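Local structure of cytochrome P450 (CYP102L1) (Mycobacterium phage Adler, 6N6Q) at residues Trp140-Pro153 against Leu458-Arg470. The protein is a haem-containing cytochrome P450 encoded by a bacteriophage, which probably uses haem-bound oxygen to oxidise an organic substrate of unknown identity. Sequence-based numbering, arbitrary orientation.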
loop_
_atom_site.group_PDB
_atom_site.type_symbol
_atom_site.label_atom_id
_atom_site.label_comp_id
_atom_site.label_asym_id
_atom_site.label_seq_id
_atom_site.Cartn_x
_atom_site.Cartn_y
_atom_site.Cartn_z
ATOM N N TRP A 140 9.470 -21.216 -1.101
ATOM C CA TRP A 140 10.822 -20.682 -0.991
ATOM C C TRP A 140 11.810 -21.701 -0.438
ATOM O O TRP A 140 13.022 -21.497 -0.563
ATOM C CB TRP A 140 10.822 -19.420 -0.125
ATOM C CG TRP A 140 10.379 -18.195 -0.872
ATOM C CD1 TRP A 140 9.823 -18.153 -2.118
ATOM C CD2 TRP A 140 10.464 -16.835 -0.426
ATOM N NE1 TRP A 140 9.554 -16.854 -2.473
ATOM C CE2 TRP A 140 9.938 -16.025 -1.453
ATOM C CE3 TRP A 140 10.931 -16.224 0.742
ATOM C CZ2 TRP A 140 9.868 -14.637 -1.347
ATOM C CZ3 TRP A 140 10.864 -14.846 0.844
ATOM C CH2 TRP A 140 10.334 -14.069 -0.194
ATOM N N ASN A 141 11.327 -22.786 0.173
ATOM C CA ASN A 141 12.222 -23.868 0.571
ATOM C C ASN A 141 12.892 -24.490 -0.647
ATOM O O ASN A 141 14.110 -24.710 -0.660
ATOM C CB ASN A 141 11.455 -24.933 1.357
ATOM C CG ASN A 141 11.128 -24.497 2.772
ATOM O OD1 ASN A 141 11.822 -23.662 3.357
ATOM N ND2 ASN A 141 10.069 -25.069 3.335
ATOM N N THR A 142 12.106 -24.776 -1.688
ATOM C CA THR A 142 12.657 -25.377 -2.898
ATOM C C THR A 142 13.646 -24.438 -3.581
ATOM O O THR A 142 14.664 -24.883 -4.123
ATOM C CB THR A 142 11.526 -25.751 -3.855
ATOM O OG1 THR A 142 10.545 -26.526 -3.155
ATOM C CG2 THR A 142 12.061 -26.561 -5.027
ATOM N N ARG A 143 13.365 -23.133 -3.560
ATOM C CA ARG A 143 14.276 -22.177 -4.176
ATOM C C ARG A 143 15.557 -22.025 -3.367
ATOM O O ARG A 143 16.633 -21.830 -3.944
ATOM C CB ARG A 143 13.580 -20.827 -4.344
ATOM C CG ARG A 143 12.189 -20.942 -4.943
ATOM C CD ARG A 143 11.671 -19.602 -5.418
ATOM N NE ARG A 143 12.557 -19.006 -6.412
ATOM C CZ ARG A 143 12.201 -18.024 -7.232
ATOM N NH1 ARG A 143 10.971 -17.531 -7.183
ATOM N NH2 ARG A 143 13.074 -17.539 -8.104
ATOM N N ALA A 144 15.465 -22.107 -2.039
ATOM C CA ALA A 144 16.668 -22.099 -1.213
ATOM C C ALA A 144 17.494 -23.356 -1.443
ATOM O O ALA A 144 18.729 -23.306 -1.439
ATOM C CB ALA A 144 16.292 -21.967 0.262
ATOM N N GLN A 145 16.825 -24.493 -1.646
ATOM C CA GLN A 145 17.525 -25.745 -1.908
ATOM C C GLN A 145 18.280 -25.693 -3.231
ATOM O O GLN A 145 19.377 -26.255 -3.350
ATOM C CB GLN A 145 16.523 -26.900 -1.894
ATOM C CG GLN A 145 16.950 -28.136 -2.662
ATOM C CD GLN A 145 15.833 -29.156 -2.771
ATOM O OE1 GLN A 145 14.689 -28.878 -2.412
ATOM N NE2 GLN A 145 16.161 -30.345 -3.265
ATOM N N ASN A 146 17.718 -25.018 -4.230
ATOM C CA ASN A 146 18.322 -24.932 -5.552
ATOM C C ASN A 146 19.235 -23.724 -5.712
ATOM O O ASN A 146 19.709 -23.470 -6.825
ATOM C CB ASN A 146 17.232 -24.909 -6.627
ATOM C CG ASN A 146 16.405 -26.179 -6.643
ATOM O OD1 ASN A 146 16.832 -27.219 -6.139
ATOM N ND2 ASN A 146 15.214 -26.104 -7.226
ATOM N N ASN A 147 19.491 -22.979 -4.634
ATOM C CA ASN A 147 20.433 -21.858 -4.647
ATOM C C ASN A 147 20.056 -20.835 -5.720
ATOM O O ASN A 147 20.873 -20.443 -6.557
ATOM C CB ASN A 147 21.867 -22.362 -4.843
ATOM C CG ASN A 147 22.904 -21.417 -4.271
ATOM O OD1 ASN A 147 23.133 -20.328 -4.799
ATOM N ND2 ASN A 147 23.550 -21.836 -3.189
ATOM N N SER A 148 18.800 -20.403 -5.692
ATOM C CA SER A 148 18.233 -19.564 -6.736
ATOM C C SER A 148 18.080 -18.128 -6.252
ATOM O O SER A 148 17.789 -17.879 -5.078
ATOM C CB SER A 148 16.873 -20.103 -7.189
ATOM O OG SER A 148 16.315 -19.290 -8.206
ATOM N N TRP A 149 18.278 -17.187 -7.172
ATOM C CA TRP A 149 18.040 -15.780 -6.884
ATOM C C TRP A 149 16.567 -15.457 -7.095
ATOM O O TRP A 149 15.999 -15.762 -8.149
ATOM C CB TRP A 149 18.916 -14.890 -7.764
ATOM C CG TRP A 149 20.339 -14.848 -7.314
ATOM C CD1 TRP A 149 21.384 -15.557 -7.830
ATOM C CD2 TRP A 149 20.877 -14.059 -6.246
ATOM N NE1 TRP A 149 22.540 -15.254 -7.152
ATOM C CE2 TRP A 149 22.256 -14.337 -6.176
ATOM C CE3 TRP A 149 20.326 -13.143 -5.344
ATOM C CZ2 TRP A 149 23.091 -13.732 -5.239
ATOM C CZ3 TRP A 149 21.157 -12.544 -4.416
ATOM C CH2 TRP A 149 22.524 -12.842 -4.370
ATOM N N ILE A 150 15.953 -14.842 -6.090
ATOM C CA ILE A 150 14.517 -14.604 -6.056
ATOM C C ILE A 150 14.255 -13.131 -6.325
ATOM O O ILE A 150 14.815 -12.261 -5.647
ATOM C CB ILE A 150 13.917 -15.030 -4.705
ATOM C CG1 ILE A 150 13.988 -16.550 -4.547
ATOM C CG2 ILE A 150 12.492 -14.526 -4.565
ATOM C CD1 ILE A 150 13.431 -17.054 -3.236
ATOM N N ASP A 151 13.410 -12.851 -7.314
ATOM C CA ASP A 151 12.920 -11.493 -7.523
ATOM C C ASP A 151 11.928 -11.163 -6.415
ATOM O O ASP A 151 10.800 -11.668 -6.409
ATOM C CB ASP A 151 12.285 -11.361 -8.902
ATOM C CG ASP A 151 11.923 -9.928 -9.242
ATOM O OD1 ASP A 151 10.740 -9.658 -9.534
ATOM O OD2 ASP A 151 12.825 -9.063 -9.196
ATOM N N ILE A 152 12.350 -10.328 -5.471
ATOM C CA ILE A 152 11.628 -10.120 -4.216
ATOM C C ILE A 152 10.324 -9.349 -4.416
ATOM O O ILE A 152 9.288 -9.789 -3.895
ATOM C CB ILE A 152 12.531 -9.433 -3.176
ATOM C CG1 ILE A 152 13.755 -10.302 -2.887
ATOM C CG2 ILE A 152 11.767 -9.164 -1.889
ATOM C CD1 ILE A 152 13.411 -11.666 -2.326
ATOM N N PRO A 153 10.299 -8.213 -5.131
ATOM C CA PRO A 153 9.018 -7.494 -5.272
ATOM C C PRO A 153 7.926 -8.310 -5.943
ATOM O O PRO A 153 6.764 -8.241 -5.522
ATOM C CB PRO A 153 9.400 -6.262 -6.107
ATOM C CG PRO A 153 10.845 -6.070 -5.852
ATOM C CD PRO A 153 11.404 -7.454 -5.747
ATOM N N LEU A 458 5.963 3.271 -4.491
ATOM C CA LEU A 458 7.414 3.153 -4.524
ATOM C C LEU A 458 7.804 1.685 -4.415
ATOM O O LEU A 458 7.267 0.952 -3.579
ATOM C CB LEU A 458 8.047 3.961 -3.390
ATOM C CG LEU A 458 8.522 5.376 -3.727
ATOM C CD1 LEU A 458 7.462 6.145 -4.502
ATOM C CD2 LEU A 458 8.909 6.123 -2.459
ATOM N N LYS A 459 8.737 1.255 -5.262
ATOM C CA LYS A 459 9.124 -0.143 -5.330
ATOM C C LYS A 459 10.629 -0.263 -5.525
ATOM O O LYS A 459 11.219 0.509 -6.294
ATOM C CB LYS A 459 8.398 -0.860 -6.477
ATOM C CG LYS A 459 8.542 -2.371 -6.459
ATOM C CD LYS A 459 7.928 -3.001 -7.694
ATOM C CE LYS A 459 8.768 -2.713 -8.923
ATOM N NZ LYS A 459 10.158 -3.223 -8.756
ATOM N N PRO A 460 11.275 -1.206 -4.839
ATOM C CA PRO A 460 12.693 -1.487 -5.112
ATOM C C PRO A 460 12.841 -2.184 -6.456
ATOM O O PRO A 460 12.230 -3.228 -6.696
ATOM C CB PRO A 460 13.110 -2.397 -3.949
ATOM C CG PRO A 460 12.031 -2.241 -2.913
ATOM C CD PRO A 460 10.779 -1.960 -3.676
ATOM N N SER A 461 13.655 -1.603 -7.333
ATOM C CA SER A 461 13.865 -2.132 -8.672
ATOM C C SER A 461 15.102 -3.020 -8.704
ATOM O O SER A 461 16.134 -2.687 -8.112
ATOM C CB SER A 461 14.005 -0.997 -9.692
ATOM O OG SER A 461 15.130 -0.183 -9.409
ATOM N N ASP A 462 14.984 -4.154 -9.399
ATOM C CA ASP A 462 16.074 -5.120 -9.557
ATOM C C ASP A 462 16.526 -5.689 -8.212
ATOM O O ASP A 462 17.701 -6.015 -8.025
ATOM C CB ASP A 462 17.259 -4.501 -10.310
ATOM C CG ASP A 462 18.191 -5.545 -10.898
ATOM O OD1 ASP A 462 17.905 -6.753 -10.755
ATOM O OD2 ASP A 462 19.212 -5.154 -11.505
ATOM N N LEU A 463 15.597 -5.821 -7.268
ATOM C CA LEU A 463 15.905 -6.357 -5.946
ATOM C C LEU A 463 15.855 -7.880 -5.995
ATOM O O LEU A 463 14.792 -8.465 -6.226
ATOM C CB LEU A 463 14.933 -5.820 -4.899
ATOM C CG LEU A 463 15.200 -6.277 -3.463
ATOM C CD1 LEU A 463 16.560 -5.789 -2.990
ATOM C CD2 LEU A 463 14.099 -5.795 -2.534
ATOM N N GLN A 464 17.005 -8.515 -5.781
ATOM C CA GLN A 464 17.117 -9.966 -5.780
ATOM C C GLN A 464 17.812 -10.413 -4.503
ATOM O O GLN A 464 18.870 -9.882 -4.151
ATOM C CB GLN A 464 17.893 -10.470 -7.002
ATOM C CG GLN A 464 17.125 -10.402 -8.310
ATOM C CD GLN A 464 17.933 -10.924 -9.484
ATOM O OE1 GLN A 464 19.138 -10.687 -9.578
ATOM N NE2 GLN A 464 17.274 -11.645 -10.384
ATOM N N LEU A 465 17.215 -11.380 -3.814
ATOM C CA LEU A 465 17.804 -11.982 -2.629
ATOM C C LEU A 465 17.938 -13.484 -2.835
ATOM O O LEU A 465 17.312 -14.071 -3.721
ATOM C CB LEU A 465 16.963 -11.703 -1.374
ATOM C CG LEU A 465 16.838 -10.256 -0.898
ATOM C CD1 LEU A 465 15.961 -10.182 0.344
ATOM C CD2 LEU A 465 18.207 -9.651 -0.630
ATOM N N ARG A 466 18.773 -14.101 -2.005
ATOM C CA ARG A 466 18.926 -15.546 -1.987
ATOM C C ARG A 466 18.828 -16.033 -0.551
ATOM O O ARG A 466 19.251 -15.348 0.385
ATOM C CB ARG A 466 20.254 -15.985 -2.615
ATOM C CG ARG A 466 20.344 -17.479 -2.877
ATOM C CD ARG A 466 21.331 -17.781 -3.988
ATOM N NE ARG A 466 22.665 -17.270 -3.689
ATOM C CZ ARG A 466 23.683 -17.303 -4.542
ATOM N NH1 ARG A 466 23.521 -17.824 -5.752
ATOM N NH2 ARG A 466 24.865 -16.816 -4.185
ATOM N N LEU A 467 18.258 -17.221 -0.383
ATOM C CA LEU A 467 17.939 -17.754 0.930
ATOM C C LEU A 467 18.588 -19.113 1.130
ATOM O O LEU A 467 18.721 -19.904 0.191
ATOM C CB LEU A 467 16.426 -17.892 1.116
ATOM C CG LEU A 467 15.561 -16.755 0.579
ATOM C CD1 LEU A 467 14.161 -17.264 0.323
ATOM C CD2 LEU A 467 15.536 -15.596 1.558
ATOM N N ARG A 468 18.996 -19.372 2.368
ATOM C CA ARG A 468 19.342 -20.706 2.831
ATOM C C ARG A 468 18.478 -21.027 4.041
ATOM O O ARG A 468 18.229 -20.155 4.880
ATOM C CB ARG A 468 20.824 -20.822 3.207
ATOM C CG ARG A 468 21.806 -20.295 2.173
ATOM C CD ARG A 468 21.644 -20.969 0.817
ATOM N NE ARG A 468 22.869 -20.878 0.025
ATOM C CZ ARG A 468 23.296 -19.772 -0.579
ATOM N NH1 ARG A 468 22.601 -18.646 -0.487
ATOM N NH2 ARG A 468 24.425 -19.791 -1.274
ATOM N N ASN A 469 18.008 -22.269 4.120
ATOM C CA ASN A 469 17.261 -22.697 5.294
ATOM C C ASN A 469 18.163 -22.660 6.520
ATOM O O ASN A 469 19.299 -23.143 6.484
ATOM C CB ASN A 469 16.697 -24.102 5.080
ATOM C CG ASN A 469 15.670 -24.153 3.966
ATOM O OD1 ASN A 469 15.994 -24.464 2.819
ATOM N ND2 ASN A 469 14.420 -23.841 4.299
ATOM N N ARG A 470 17.657 -22.075 7.608
ATOM C CA ARG A 470 18.496 -21.807 8.771
ATOM C C ARG A 470 18.940 -23.076 9.490
ATOM O O ARG A 470 19.898 -23.020 10.269
ATOM C CB ARG A 470 17.766 -20.879 9.743
ATOM C CG ARG A 470 17.388 -19.541 9.128
ATOM C CD ARG A 470 17.821 -18.362 9.989
ATOM N NE ARG A 470 17.025 -18.238 11.207
ATOM C CZ ARG A 470 17.470 -18.527 12.425
ATOM N NH1 ARG A 470 18.713 -18.954 12.596
ATOM N NH2 ARG A 470 16.672 -18.381 13.473
#
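W149 turns one face of its indole to R466: CB of R466 sits 4.0 Å from the centroid of the six-membered ring, a CH-pi contact. The pair lies beside a three-stranded antiparallel sheet of the P450 fold, in which strand 464-469 runs between strands 150-151 and 440-444. R466 has CG anti to the backbone N (chi1 -168°) and its chain bends at chi3, which carries the guanidinium on over the indole, the two planes 32° apart. E443 forms salt bridges with both R466 and R468, and R445 makes a cation-pi contact with W149. I150 N donates a nearly straight hydrogen bond to L465 O at 2.8 Å, and L465 N returns one to I150 O at 3.1 Å. I152 N then donates a hydrogen bond to L463 O at 3.2 Å as the next helix begins. On the buried side, CD1 of L467 touches both CE3 of W140, at 3.4 Å, and CD1 of I150, at 3.6 Å. The last helical turns, 140-145, cross strand 464-469 nearly at right angles, and the helix ends in a Schellman motif with N147 at C-prime. Near that end, N469 ND2 donates a hydrogen bond to N141 OD1 at 2.8 Å, approaching from above the carbonyl plane of N141.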